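Local coordinates for putative short-chain dehydrogenase/reductase (Burkholderia xenovorans, PDB 5IZ4), which probably acts as an NADPH-dependent 3-oxoacyl-[acyl-carrier-protein] reductase of the short-chain dehydrogenase/reductase family, and binds ADP in its nucleotide pocket, at residues 43-48 with 52-57; 154-159 with 243-248; 14-19 with 86-91. All coordinates share one frame; numbering follows the deposited sequence. Where two conformers were deposited one is given.

Contact 1 (43-48 with 52-57); sequences IGNFDD and DAASTV. With ADP (adenosine-5'-diphosphate), chain B.
Asn45 ND2, on the amide that Ala54 touches where the end of strand 40-45 meets helix 51-63, is held by two acceptors. It donates to Asp47 O at 3.0 Å (N-H...O 152°), approaching well above the carbonyl plane, and also bonds Asp72 OD1 on the adjoining strand. Asn45 OD1 is hydrogen-bonded to Thr50 OG1, and the methyl CB of Ala54 lies against this oxygen at 3.4 Å. With CG anti to the backbone N (chi1 179°), the amide points back toward the loop that follows the strand, where Asp47 O and Thr50 lie, and these partners fix its rotation. Farther back along the strand the contact is mainly aliphatic: Ile43 CD1 meets Val57 CG1 at 4.3 Å, while Ile43 CG2 passes Ala54 O and the Ala54 methyl at the limit of contact. The two short segments run almost antiparallel, at 170°, as expected where a strand turns back into the helix of a beta-alpha-beta unit. At the mouth of this turn a water links the two segments, donating to Asp48 O and accepting from Asp52 N (3.0 Å). On the other side of the strand end, the Phe46 ring lies nearly parallel to the adenine of ADP, over its C5-C6 region, with Phe46 CE1 3.4 Å from ADP C6; Asp47 OD2 sits over the opposite face, toward the rim. The chemistry implies a turn to which a buried amide contributes several bonds, and Asn45 probably helps to keep the neighbouring Phe46 in place against the adenine.

Contact 2 (154-159 with 243-248); sequences SVVNVS and ELAWFL
Ala245 is the first residue of 243-248 to touch the strand: its CB meets Val156 CG1 at 4.1 Å. That branch of the valine is anti to the backbone N (chi1 176°), which carries it to the methyl, while Val156 CG2, beside the backbone N, lies 4.1 Å from Ala245 O. This carbonyl oxygen has a polar partner in Thr249 OG1. Trp246, next along, points away from the strand, and its indole joins this helix to helix 25-36, in a cation-pi contact with Arg33 and edge-to-face against Phe34, with Trp39 also meeting it edge-to-face. Phe247 serves the assembly instead, stacking on Phe247 of the second subunit. One turn on from Ala245, Leu248 directs its side chain at the strand, and Leu248 CB is 4.5 Å from Val156 CG2, a loose contact. Leu248 O is 4.3 Å from Ser154 OG, too far for a bond; that hydroxyl pairs with Thr249 OG1, and Leu248 O with Arg196 NH1. Leu200 of the adjacent strand 195-202 packs against both Val156 and Leu248, continuing the apolar layer across the sheet. The segments run at 154°, nearly antiparallel. No hydrogen bond joins them, so helix 238-250 lies on an inner strand through aliphatic groups at van der Waals distance, while the polar atoms nearby are satisfied by residues beyond the two segments.

Contact 3 (14-19 with 86-91); sequences TPVCVI and DMVASR
Val16, Val18 and Val88 make the whole of this contact, and it is entirely apolar. Val88 stands on helix 78-92 and directs its side chain at strand 16-20, where it meets two valines two residues apart, both on the same side of the strand. Its CG1 is the shared point of touch, 4.0 Å from Val16 CG1 and equally far from Val18 CG2. Val88 CG1 is anti to the backbone N (chi1 178°), a setting that brings this methyl to both partners; the second branch, CG2, reaches Val18 CG2 alone, at 4.2 Å. The side chains of Val16 and Val88 lie alongside one another, pointing opposite ways, whereas Val18 meets Val88 at a slant. Ala42 of strand 40-45 packs beside Val18 and Val88.

Hydrogen bonding serves each segment separately. On the outward side of the helix, Ser90 OG donates to Asp86 O at 2.8 Å, and Ser90 N binds the same oxygen from the opposite face of its plane at 2.9 Å. Strand 16-20 is bonded through its backbone to its neighbours on both sides, with Cys17 to Ala42 and Val18 to Ala97. Helix 78-92 is the crossover from edge strand 68-72 to strand 97-100 and passes over strand 16-20 on the way; a parallel sheet in the order 3-2-1-4-5-6-7 with helices packed on it is the Rossmann fold of the short-chain dehydrogenases.

All three contacts are buried and lay a helix on the same seven-stranded parallel sheet, but at different strands. Contacts 1 and 3 use neighbouring strands, joined where Gly44 N lies 2.8 Å from Ile19 O, a probable hydrogen bond; along the chain contact 1 is nested within the loop closed by contact 3. Contact 2 follows later in the sequence, lies nearest the centre of the chain and touches neither, its nearest atoms being about 12 Å from contact 1 and about 7 Å from contact 3. Contacts 2 and 3 are aliphatic, whereas contact 1, at the nucleotide pocket, adds a buried amide, a water and the adenine.

Contact 1 (43-48 with 52-57)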
ATOM      1  N   ILE A  43       1.146  -2.494  34.550  1.00 18.72           N
ATOM      2  CA  ILE A  43      -0.192  -2.831  34.079  1.00 17.32           C
ATOM      3  C   ILE A  43      -1.038  -1.565  34.108  1.00 24.16           C
ATOM      4  O   ILE A  43      -1.376  -1.049  35.179  1.00 25.48           O
ATOM      5  CB  ILE A  43      -0.798  -3.949  34.936  1.00 20.01           C
ATOM      6  CG1 ILE A  43      -0.083  -5.271  34.624  1.00 23.26           C
ATOM      7  CG2 ILE A  43      -2.292  -4.105  34.690  1.00 21.55           C
ATOM      8  CD1 ILE A  43      -0.233  -6.292  35.720  1.00 23.50           C
ATOM      9  N   GLY A  44      -1.372  -1.052  32.930  1.00 19.60           N
ATOM     10  CA  GLY A  44      -2.133   0.178  32.863  1.00 18.67           C
ATOM     11  C   GLY A  44      -3.620  -0.042  32.976  1.00 22.35           C
ATOM     12  O   GLY A  44      -4.249  -0.589  32.067  1.00 24.24           O
ATOM     13  N   ASN A  45      -4.182   0.367  34.106  1.00 20.56           N
ATOM     14  CA  ASN A  45      -5.611   0.302  34.354  1.00 24.32           C
ATOM     15  C   ASN A  45      -6.253   1.633  33.981  1.00 22.39           C
ATOM     16  O   ASN A  45      -5.649   2.695  34.140  1.00 26.86           O
ATOM     17  CB  ASN A  45      -5.883  -0.007  35.834  1.00 22.35           C
ATOM     18  CG  ASN A  45      -7.355  -0.059  36.152  1.00 22.59           C
ATOM     19  OD1 ASN A  45      -8.077  -0.901  35.631  1.00 25.46           O
ATOM     20  ND2 ASN A  45      -7.811   0.837  37.018  1.00 24.50           N
ATOM     21  N   PHE A  46      -7.498   1.567  33.499  1.00 23.06           N
ATOM     22  CA  PHE A  46      -8.222   2.790  33.134  1.00 24.93           C
ATOM     23  C   PHE A  46      -8.732   3.519  34.380  1.00 24.97           C
ATOM     24  O   PHE A  46      -8.197   4.566  34.762  1.00 31.09           O
ATOM     25  CB  PHE A  46      -9.365   2.456  32.165  1.00 24.75           C
ATOM     26  CG  PHE A  46     -10.140   3.664  31.670  1.00 26.12           C
ATOM     27  CD1 PHE A  46      -9.600   4.944  31.736  1.00 24.80           C
ATOM     28  CD2 PHE A  46     -11.424   3.513  31.157  1.00 27.00           C
ATOM     29  CE1 PHE A  46     -10.328   6.049  31.291  1.00 26.06           C
ATOM     30  CE2 PHE A  46     -12.149   4.610  30.717  1.00 31.61           C
ATOM     31  CZ  PHE A  46     -11.602   5.876  30.784  1.00 28.37           C
ATOM     32  N   ASP A  47      -9.773   2.992  35.027  1.00 27.16           N
ATOM     33  CA  ASP A  47     -10.396   3.700  36.151  1.00 26.95           C
ATOM     34  C   ASP A  47     -11.003   2.681  37.115  1.00 27.44           C
ATOM     35  O   ASP A  47     -10.699   1.490  37.056  1.00 29.05           O
ATOM     36  CB  ASP A  47     -11.423   4.720  35.635  1.00 36.03           C
ATOM     37  CG  ASP A  47     -12.538   4.084  34.820  1.00 38.68           C
ATOM     38  OD1 ASP A  47     -12.774   2.864  34.938  1.00 37.67           O
ATOM     39  OD2 ASP A  47     -13.206   4.819  34.063  1.00 40.91           O
ATOM     40  N   ASP A  48     -11.876   3.149  38.018  1.00 29.52           N
ATOM     41  CA  ASP A  48     -12.427   2.223  39.002  1.00 34.79           C
ATOM     42  C   ASP A  48     -13.239   1.110  38.350  1.00 35.09           C
ATOM     43  O   ASP A  48     -13.277  -0.011  38.871  1.00 35.71           O
ATOM     44  CB  ASP A  48     -13.291   2.971  40.022  1.00 38.63           C
ATOM     45  CG  ASP A  48     -12.478   3.888  40.915  1.00 51.86           C
ATOM     46  OD1 ASP A  48     -11.233   3.777  40.913  1.00 50.59           O
ATOM     47  OD2 ASP A  48     -13.088   4.715  41.626  1.00 55.96           O
ATOM     48  N   ASP A  52     -10.969  -4.129  38.952  1.00 31.14           N
ATOM     49  CA  ASP A  52     -11.037  -5.537  39.335  1.00 31.13           C
ATOM     50  C   ASP A  52     -10.430  -6.422  38.260  1.00 31.35           C
ATOM     51  O   ASP A  52      -9.682  -7.361  38.567  1.00 33.31           O
ATOM     52  CB  ASP A  52     -12.479  -5.951  39.602  1.00 33.79           C
ATOM     53  CG  ASP A  52     -12.940  -5.579  40.993  1.00 44.00           C
ATOM     54  OD1 ASP A  52     -12.172  -4.909  41.722  1.00 44.65           O
ATOM     55  OD2 ASP A  52     -14.078  -5.947  41.352  1.00 49.98           O
ATOM     56  N   ALA A  53     -10.739  -6.136  36.992  1.00 29.99           N
ATOM     57  CA  ALA A  53     -10.127  -6.890  35.901  1.00 26.20           C
ATOM     58  C   ALA A  53      -8.613  -6.723  35.903  1.00 28.69           C
ATOM     59  O   ALA A  53      -7.870  -7.698  35.721  1.00 24.91           O
ATOM     60  CB  ALA A  53     -10.716  -6.447  34.560  1.00 29.67           C
ATOM     61  N   ALA A  54      -8.137  -5.490  36.109  1.00 27.37           N
ATOM     62  CA  ALA A  54      -6.699  -5.236  36.151  1.00 26.34           C
ATOM     63  C   ALA A  54      -6.024  -6.036  37.259  1.00 23.13           C
ATOM     64  O   ALA A  54      -4.908  -6.547  37.081  1.00 24.91           O
ATOM     65  CB  ALA A  54      -6.442  -3.739  36.348  1.00 24.94           C
ATOM     66  N   SER A  55      -6.682  -6.146  38.414  1.00 25.81           N
ATOM     67  CA  SER A  55      -6.102  -6.877  39.536  1.00 27.74           C
ATOM     68  C   SER A  55      -5.994  -8.360  39.231  1.00 28.48           C
ATOM     69  O   SER A  55      -5.040  -9.016  39.662  1.00 28.69           O
ATOM     70  CB  SER A  55      -6.938  -6.654  40.794  1.00 30.84           C
ATOM     71  OG  SER A  55      -6.971  -5.277  41.125  1.00 40.57           O
ATOM     72  N   THR A  56      -6.961  -8.906  38.485  1.00 28.05           N
ATOM     73  CA  THR A  56      -6.861 -10.291  38.040  1.00 27.02           C
ATOM     74  C   THR A  56      -5.708 -10.466  37.061  1.00 26.67           C
ATOM     75  O   THR A  56      -4.954 -11.443  37.152  1.00 25.92           O
ATOM     76  CB  THR A  56      -8.181 -10.727  37.409  1.00 28.90           C
ATOM     77  OG1 THR A  56      -9.230 -10.596  38.377  1.00 36.33           O
ATOM     78  CG2 THR A  56      -8.106 -12.178  36.946  1.00 32.69           C
ATOM     79  N   VAL A  57      -5.562  -9.532  36.116  1.00 23.04           N
ATOM     80  CA  VAL A  57      -4.419  -9.561  35.204  1.00 23.34           C
ATOM     81  C   VAL A  57      -3.113  -9.550  35.991  1.00 24.93           C
ATOM     82  O   VAL A  57      -2.191 -10.323  35.700  1.00 22.30           O
ATOM     83  CB  VAL A  57      -4.488  -8.388  34.203  1.00 24.95           C
ATOM     84  CG1 VAL A  57      -3.197  -8.312  33.353  1.00 23.11           C
ATOM     85  CG2 VAL A  57      -5.712  -8.530  33.311  1.00 21.88           C
TER
HETATM   86  PB  ADP B 300      -9.212  -4.887  22.690  1.00 75.41           P
HETATM   87  O1B ADP B 300      -8.545  -3.468  22.591  1.00 78.40           O
HETATM   88  O2B ADP B 300      -8.511  -5.919  23.619  1.00 71.57           O
HETATM   89  O3B ADP B 300      -9.803  -5.485  21.374  1.00 84.00           O
HETATM   90  PA  ADP B 300     -10.706  -3.737  25.079  1.00 60.68           P
HETATM   91  O1A ADP B 300     -11.889  -2.612  25.105  1.00 54.81           O
HETATM   92  O2A ADP B 300     -10.858  -4.737  26.268  1.00 64.01           O
HETATM   93  O3A ADP B 300     -10.680  -4.315  23.604  1.00 75.39           O
HETATM   94  O5' ADP B 300      -9.429  -2.722  25.355  1.00 56.09           O
HETATM   95  C5' ADP B 300      -9.593  -1.302  25.510  1.00 32.72           C
HETATM   96  C4' ADP B 300      -8.966  -0.983  26.869  1.00 31.35           C
HETATM   97  O4' ADP B 300      -8.613   0.455  26.946  1.00 23.89           O
HETATM   98  C3' ADP B 300      -9.901  -1.252  28.075  1.00 28.52           C
HETATM   99  O3' ADP B 300      -9.190  -1.694  29.197  1.00 36.78           O
HETATM  100  C2' ADP B 300     -10.435   0.185  28.329  1.00 31.17           C
HETATM  101  O2' ADP B 300     -10.874   0.219  29.688  1.00 38.43           O
HETATM  102  C1' ADP B 300      -9.170   0.997  28.128  1.00 22.00           C
HETATM  103  N9  ADP B 300      -9.470   2.431  27.936  1.00 22.36           N
HETATM  104  C8  ADP B 300     -10.579   3.035  27.323  1.00 21.72           C
HETATM  105  N7  ADP B 300     -10.479   4.343  27.365  1.00 21.69           N
HETATM  106  C5  ADP B 300      -9.291   4.613  28.017  1.00 22.64           C
HETATM  107  C6  ADP B 300      -8.663   5.798  28.355  1.00 18.53           C
HETATM  108  N6  ADP B 300      -9.229   6.988  28.037  1.00 22.84           N
HETATM  109  N1  ADP B 300      -7.491   5.751  29.000  1.00 18.56           N
HETATM  110  C2  ADP B 300      -6.963   4.555  29.310  1.00 18.47           C
HETATM  111  N3  ADP B 300      -7.498   3.381  29.030  1.00 23.66           N
HETATM  112  C4  ADP B 300      -8.666   3.434  28.374  1.00 23.10           C
HETATM  113  O   HOH W   1     -13.557  -2.615  38.869  1.00 30.66           O

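Contact 2 (154-159 with 243-248)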
ATOM      1  N   SER A 154      11.268  -0.657  22.029  1.00 15.99           N
ATOM      2  CA  SER A 154      10.140  -0.996  21.168  1.00 15.39           C
ATOM      3  C   SER A 154       8.857  -0.306  21.610  1.00 20.16           C
ATOM      4  O   SER A 154       8.480  -0.393  22.779  1.00 18.49           O
ATOM      5  CB  SER A 154       9.923  -2.516  21.162  1.00 19.38           C
ATOM      6  OG  SER A 154       8.767  -2.860  20.416  1.00 18.03           O
ATOM      7  N   VAL A 155       8.173   0.344  20.669  1.00 16.28           N
ATOM      8  CA  VAL A 155       6.806   0.830  20.861  1.00 14.08           C
ATOM      9  C   VAL A 155       5.899   0.056  19.909  1.00 15.15           C
ATOM     10  O   VAL A 155       6.173  -0.017  18.704  1.00 17.83           O
ATOM     11  CB  VAL A 155       6.705   2.348  20.610  1.00 15.02           C
ATOM     12  CG1 VAL A 155       5.252   2.846  20.726  1.00 15.49           C
ATOM     13  CG2 VAL A 155       7.600   3.104  21.607  1.00 17.02           C
ATOM     14  N   VAL A 156       4.819  -0.514  20.437  1.00 17.41           N
ATOM     15  CA  VAL A 156       3.849  -1.255  19.631  1.00 15.67           C
ATOM     16  C   VAL A 156       2.488  -0.594  19.805  1.00 15.77           C
ATOM     17  O   VAL A 156       1.965  -0.516  20.926  1.00 17.02           O
ATOM     18  CB  VAL A 156       3.787  -2.741  20.020  1.00 15.20           C
ATOM     19  CG1 VAL A 156       2.688  -3.472  19.228  1.00 16.96           C
ATOM     20  CG2 VAL A 156       5.148  -3.417  19.821  1.00 18.08           C
ATOM     21  N   ASN A 157       1.916  -0.124  18.700  1.00 17.20           N
ATOM     22  CA  ASN A 157       0.619   0.543  18.697  1.00 16.35           C
ATOM     23  C   ASN A 157      -0.440  -0.432  18.206  1.00 18.17           C
ATOM     24  O   ASN A 157      -0.299  -1.003  17.125  1.00 17.06           O
ATOM     25  CB  ASN A 157       0.652   1.775  17.786  1.00 16.89           C
ATOM     26  CG  ASN A 157       1.645   2.810  18.256  1.00 18.87           C
ATOM     27  OD1 ASN A 157       1.875   2.959  19.457  1.00 16.97           O
ATOM     28  ND2 ASN A 157       2.246   3.532  17.312  1.00 18.34           N
ATOM     29  N   VAL A 158      -1.504  -0.617  18.976  1.00 15.45           N
ATOM     30  CA  VAL A 158      -2.574  -1.507  18.540  1.00 16.52           C
ATOM     31  C   VAL A 158      -3.524  -0.669  17.696  1.00 19.87           C
ATOM     32  O   VAL A 158      -4.324   0.113  18.214  1.00 17.68           O
ATOM     33  CB  VAL A 158      -3.293  -2.181  19.707  1.00 20.28           C
ATOM     34  CG1 VAL A 158      -4.393  -3.104  19.151  1.00 22.53           C
ATOM     35  CG2 VAL A 158      -2.308  -2.966  20.528  1.00 20.24           C
ATOM     36  N   SER A 159      -3.418  -0.825  16.382  1.00 16.22           N
ATOM     37  CA  SER A 159      -4.341  -0.158  15.479  1.00 14.22           C
ATOM     38  C   SER A 159      -5.473  -1.131  15.149  1.00 17.08           C
ATOM     39  O   SER A 159      -5.932  -1.863  16.033  1.00 20.24           O
ATOM     40  CB  SER A 159      -3.584   0.321  14.239  1.00 15.57           C
ATOM     41  OG  SER A 159      -4.412   1.078  13.384  1.00 19.31           O
ATOM     42  N   GLU A 243       1.281 -12.295  21.159  1.00 19.67           N
ATOM     43  CA  GLU A 243       2.465 -12.944  20.589  1.00 16.14           C
ATOM     44  C   GLU A 243       3.139 -12.045  19.564  1.00 19.11           C
ATOM     45  O   GLU A 243       4.371 -11.959  19.515  1.00 20.69           O
ATOM     46  CB  GLU A 243       2.107 -14.282  19.923  1.00 20.72           C
ATOM     47  CG  GLU A 243       1.864 -15.462  20.848  1.00 30.93           C
ATOM     48  CD  GLU A 243       3.093 -15.903  21.648  1.00 24.43           C
ATOM     49  OE1 GLU A 243       2.888 -16.466  22.737  1.00 36.25           O
ATOM     50  OE2 GLU A 243       4.242 -15.708  21.193  1.00 31.06           O
ATOM     51  N   LEU A 244       2.343 -11.389  18.718  1.00 16.49           N
ATOM     52  CA  LEU A 244       2.904 -10.485  17.724  1.00 15.40           C
ATOM     53  C   LEU A 244       3.578  -9.285  18.387  1.00 20.89           C
ATOM     54  O   LEU A 244       4.664  -8.867  17.968  1.00 19.43           O
ATOM     55  CB  LEU A 244       1.793 -10.051  16.766  1.00 19.49           C
ATOM     56  CG  LEU A 244       2.064  -9.188  15.534  1.00 28.16           C
ATOM     57  CD1 LEU A 244       3.083  -9.822  14.599  1.00 24.01           C
ATOM     58  CD2 LEU A 244       0.749  -8.955  14.801  1.00 27.71           C
ATOM     59  N   ALA A 245       2.967  -8.721  19.433  1.00 18.21           N
ATOM     60  CA  ALA A 245       3.607  -7.605  20.119  1.00 16.28           C
ATOM     61  C   ALA A 245       4.920  -8.041  20.752  1.00 19.97           C
ATOM     62  O   ALA A 245       5.916  -7.305  20.712  1.00 17.49           O
ATOM     63  CB  ALA A 245       2.672  -7.024  21.186  1.00 16.58           C
ATOM     64  N   TRP A 246       4.930  -9.228  21.361  1.00 18.61           N
ATOM     65  CA  TRP A 246       6.160  -9.764  21.943  1.00 20.97           C
ATOM     66  C   TRP A 246       7.212 -10.021  20.869  1.00 24.59           C
ATOM     67  O   TRP A 246       8.386  -9.663  21.046  1.00 18.21           O
ATOM     68  CB  TRP A 246       5.867 -11.048  22.725  1.00 20.12           C
ATOM     69  CG  TRP A 246       7.118 -11.831  23.032  1.00 22.81           C
ATOM     70  CD1 TRP A 246       7.527 -13.003  22.449  1.00 22.60           C
ATOM     71  CD2 TRP A 246       8.147 -11.467  23.959  1.00 24.86           C
ATOM     72  NE1 TRP A 246       8.737 -13.394  22.972  1.00 27.15           N
ATOM     73  CE2 TRP A 246       9.141 -12.464  23.896  1.00 25.98           C
ATOM     74  CE3 TRP A 246       8.326 -10.392  24.829  1.00 20.76           C
ATOM     75  CZ2 TRP A 246      10.289 -12.421  24.681  1.00 30.92           C
ATOM     76  CZ3 TRP A 246       9.470 -10.349  25.607  1.00 26.36           C
ATOM     77  CH2 TRP A 246      10.442 -11.354  25.524  1.00 29.24           C
ATOM     78  N   PHE A 247       6.816 -10.624  19.741  1.00 18.12           N
ATOM     79  CA  PHE A 247       7.788 -10.905  18.688  1.00 20.71           C
ATOM     80  C   PHE A 247       8.423  -9.624  18.168  1.00 19.12           C
ATOM     81  O   PHE A 247       9.647  -9.542  18.018  1.00 20.68           O
ATOM     82  CB  PHE A 247       7.152 -11.667  17.520  1.00 19.57           C
ATOM     83  CG  PHE A 247       7.997 -11.625  16.268  1.00 21.50           C
ATOM     84  CD1 PHE A 247       9.088 -12.467  16.128  1.00 27.21           C
ATOM     85  CD2 PHE A 247       7.736 -10.701  15.264  1.00 22.24           C
ATOM     86  CE1 PHE A 247       9.883 -12.410  15.006  1.00 22.78           C
ATOM     87  CE2 PHE A 247       8.536 -10.637  14.138  1.00 22.34           C
ATOM     88  CZ  PHE A 247       9.612 -11.493  14.016  1.00 22.46           C
ATOM     89  N   LEU A 248       7.596  -8.621  17.847  1.00 18.45           N
ATOM     90  CA  LEU A 248       8.124  -7.366  17.333  1.00 17.94           C
ATOM     91  C   LEU A 248       9.088  -6.730  18.320  1.00 23.73           C
ATOM     92  O   LEU A 248      10.070  -6.093  17.917  1.00 23.16           O
ATOM     93  CB  LEU A 248       6.981  -6.399  17.010  1.00 19.25           C
ATOM     94  CG  LEU A 248       6.161  -6.757  15.768  1.00 19.76           C
ATOM     95  CD1 LEU A 248       5.058  -5.732  15.572  1.00 22.35           C
ATOM     96  CD2 LEU A 248       7.068  -6.829  14.535  1.00 24.75           C
TER

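Contact 3 (14-19 with 86-91)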
ATOM      1  N   THR A  14      16.107  -6.336  35.187  1.00 28.34           N
ATOM      2  CA  THR A  14      15.113  -7.031  34.388  1.00 26.36           C
ATOM      3  C   THR A  14      14.395  -6.045  33.478  1.00 25.16           C
ATOM      4  O   THR A  14      14.010  -4.964  33.941  1.00 26.34           O
ATOM      5  CB  THR A  14      14.112  -7.733  35.310  1.00 27.36           C
ATOM      6  OG1 THR A  14      14.835  -8.642  36.151  1.00 36.87           O
ATOM      7  CG2 THR A  14      13.079  -8.509  34.504  1.00 27.76           C
ATOM      8  N   PRO A  15      14.195  -6.361  32.196  1.00 24.93           N
ATOM      9  CA  PRO A  15      13.529  -5.405  31.299  1.00 22.40           C
ATOM     10  C   PRO A  15      12.080  -5.165  31.705  1.00 26.69           C
ATOM     11  O   PRO A  15      11.439  -6.002  32.348  1.00 25.24           O
ATOM     12  CB  PRO A  15      13.625  -6.078  29.920  1.00 22.87           C
ATOM     13  CG  PRO A  15      13.843  -7.525  30.219  1.00 26.50           C
ATOM     14  CD  PRO A  15      14.643  -7.571  31.485  1.00 26.73           C
ATOM     15  N   VAL A  16      11.569  -3.997  31.317  1.00 21.93           N
ATOM     16  CA  VAL A  16      10.255  -3.510  31.736  1.00 19.81           C
ATOM     17  C   VAL A  16       9.374  -3.271  30.516  1.00 18.09           C
ATOM     18  O   VAL A  16       9.797  -2.613  29.553  1.00 18.82           O
ATOM     19  CB  VAL A  16      10.373  -2.211  32.557  1.00 21.37           C
ATOM     20  CG1 VAL A  16       8.994  -1.598  32.772  1.00 20.12           C
ATOM     21  CG2 VAL A  16      11.066  -2.478  33.884  1.00 24.61           C
ATOM     22  N   CYS A  17       8.137  -3.767  30.576  1.00 17.24           N
ATOM     23  CA  CYS A  17       7.121  -3.469  29.577  1.00 18.18           C
ATOM     24  C   CYS A  17       5.985  -2.687  30.218  1.00 21.08           C
ATOM     25  O   CYS A  17       5.486  -3.075  31.279  1.00 20.24           O
ATOM     26  CB  CYS A  17       6.574  -4.744  28.935  1.00 19.65           C
ATOM     27  SG  CYS A  17       5.385  -4.384  27.615  1.00 20.12           S
ATOM     28  N   VAL A  18       5.592  -1.579  29.582  1.00 19.51           N
ATOM     29  CA  VAL A  18       4.444  -0.774  30.000  1.00 17.82           C
ATOM     30  C   VAL A  18       3.298  -1.040  29.031  1.00 21.79           C
ATOM     31  O   VAL A  18       3.473  -0.937  27.812  1.00 17.55           O
ATOM     32  CB  VAL A  18       4.799   0.721  30.025  1.00 19.06           C
ATOM     33  CG1 VAL A  18       3.577   1.565  30.418  1.00 19.58           C
ATOM     34  CG2 VAL A  18       5.976   0.985  30.975  1.00 20.02           C
ATOM     35  N   ILE A  19       2.125  -1.388  29.559  1.00 15.29           N
ATOM     36  CA  ILE A  19       0.974  -1.755  28.732  1.00 16.99           C
ATOM     37  C   ILE A  19      -0.203  -0.867  29.126  1.00 19.51           C
ATOM     38  O   ILE A  19      -0.690  -0.955  30.260  1.00 23.20           O
ATOM     39  CB  ILE A  19       0.603  -3.241  28.898  1.00 17.80           C
ATOM     40  CG1 ILE A  19       1.810  -4.170  28.635  1.00 20.55           C
ATOM     41  CG2 ILE A  19      -0.557  -3.627  27.976  1.00 22.02           C
ATOM     42  CD1 ILE A  19       2.513  -4.658  29.916  1.00 20.71           C
ATOM     43  N   ASP A  86       6.216   8.335  35.531  1.00 21.55           N
ATOM     44  CA  ASP A  86       6.934   8.627  36.767  1.00 26.37           C
ATOM     45  C   ASP A  86       6.857   7.460  37.740  1.00 24.85           C
ATOM     46  O   ASP A  86       7.838   7.153  38.426  1.00 27.41           O
ATOM     47  CB  ASP A  86       6.371   9.885  37.428  1.00 39.63           C
ATOM     48  CG  ASP A  86       6.823  11.156  36.748  1.00 61.11           C
ATOM     49  OD1 ASP A  86       7.762  11.089  35.927  1.00 67.25           O
ATOM     50  OD2 ASP A  86       6.246  12.226  37.050  1.00 66.83           O
ATOM     51  N   MET A  87       5.688   6.816  37.834  1.00 25.78           N
ATOM     52  CA  MET A  87       5.545   5.678  38.738  0.66 31.35           C
ATOM     53  C   MET A  87       6.441   4.525  38.307  1.00 30.42           C
ATOM     54  O   MET A  87       7.090   3.887  39.147  1.00 26.92           O
ATOM     55  CB  MET A  87       4.079   5.240  38.806  0.66 33.23           C
ATOM     56  CG  MET A  87       3.802   4.073  39.755  0.66 38.67           C
ATOM     57  SD  MET A  87       2.076   3.519  39.756  0.66 42.44           S
ATOM     58  CE  MET A  87       1.232   5.080  40.005  0.66 48.33           C
ATOM     59  N   VAL A  88       6.490   4.245  37.005  1.00 24.40           N
ATOM     60  CA  VAL A  88       7.347   3.192  36.477  1.00 25.00           C
ATOM     61  C   VAL A  88       8.813   3.544  36.680  1.00 25.59           C
ATOM     62  O   VAL A  88       9.621   2.692  37.073  1.00 29.48           O
ATOM     63  CB  VAL A  88       7.020   2.960  34.990  1.00 22.35           C
ATOM     64  CG1 VAL A  88       7.942   1.881  34.391  1.00 27.51           C
ATOM     65  CG2 VAL A  88       5.554   2.582  34.836  1.00 21.14           C
ATOM     66  N   ALA A  89       9.181   4.800  36.416  1.00 27.78           N
ATOM     67  CA  ALA A  89      10.562   5.228  36.608  1.00 27.67           C
ATOM     68  C   ALA A  89      10.997   5.053  38.056  1.00 31.97           C
ATOM     69  O   ALA A  89      12.110   4.590  38.323  1.00 30.47           O
ATOM     70  CB  ALA A  89      10.730   6.687  36.181  1.00 28.42           C
ATOM     71  N   SER A  90      10.132   5.416  39.007  1.00 28.87           N
ATOM     72  CA  SER A  90      10.501   5.312  40.416  1.00 31.70           C
ATOM     73  C   SER A  90      10.726   3.867  40.833  1.00 33.39           C
ATOM     74  O   SER A  90      11.601   3.591  41.664  1.00 37.44           O
ATOM     75  CB  SER A  90       9.421   5.937  41.299  1.00 41.29           C
ATOM     76  OG  SER A  90       9.116   7.247  40.867  1.00 54.52           O
ATOM     77  N   ARG A  91       9.962   2.937  40.264  1.00 29.36           N
ATOM     78  CA  ARG A  91      10.048   1.543  40.678  0.74 29.66           C
ATOM     79  C   ARG A  91      11.246   0.838  40.040  1.00 32.94           C
ATOM     80  O   ARG A  91      12.020   0.168  40.732  1.00 33.19           O
ATOM     81  CB  ARG A  91       8.741   0.830  40.328  0.74 30.71           C
ATOM     82  CG  ARG A  91       8.718  -0.650  40.641  0.74 31.78           C
ATOM     83  CD  ARG A  91       8.355  -0.944  42.095  0.74 31.95           C
ATOM     84  NE  ARG A  91       8.297  -2.387  42.295  0.74 31.66           N
ATOM     85  CZ  ARG A  91       7.227  -3.133  42.041  0.74 33.91           C
ATOM     86  NH1 ARG A  91       7.269  -4.445  42.232  0.74 35.63           N
ATOM     87  NH2 ARG A  91       6.114  -2.568  41.597  0.74 30.98           N
TER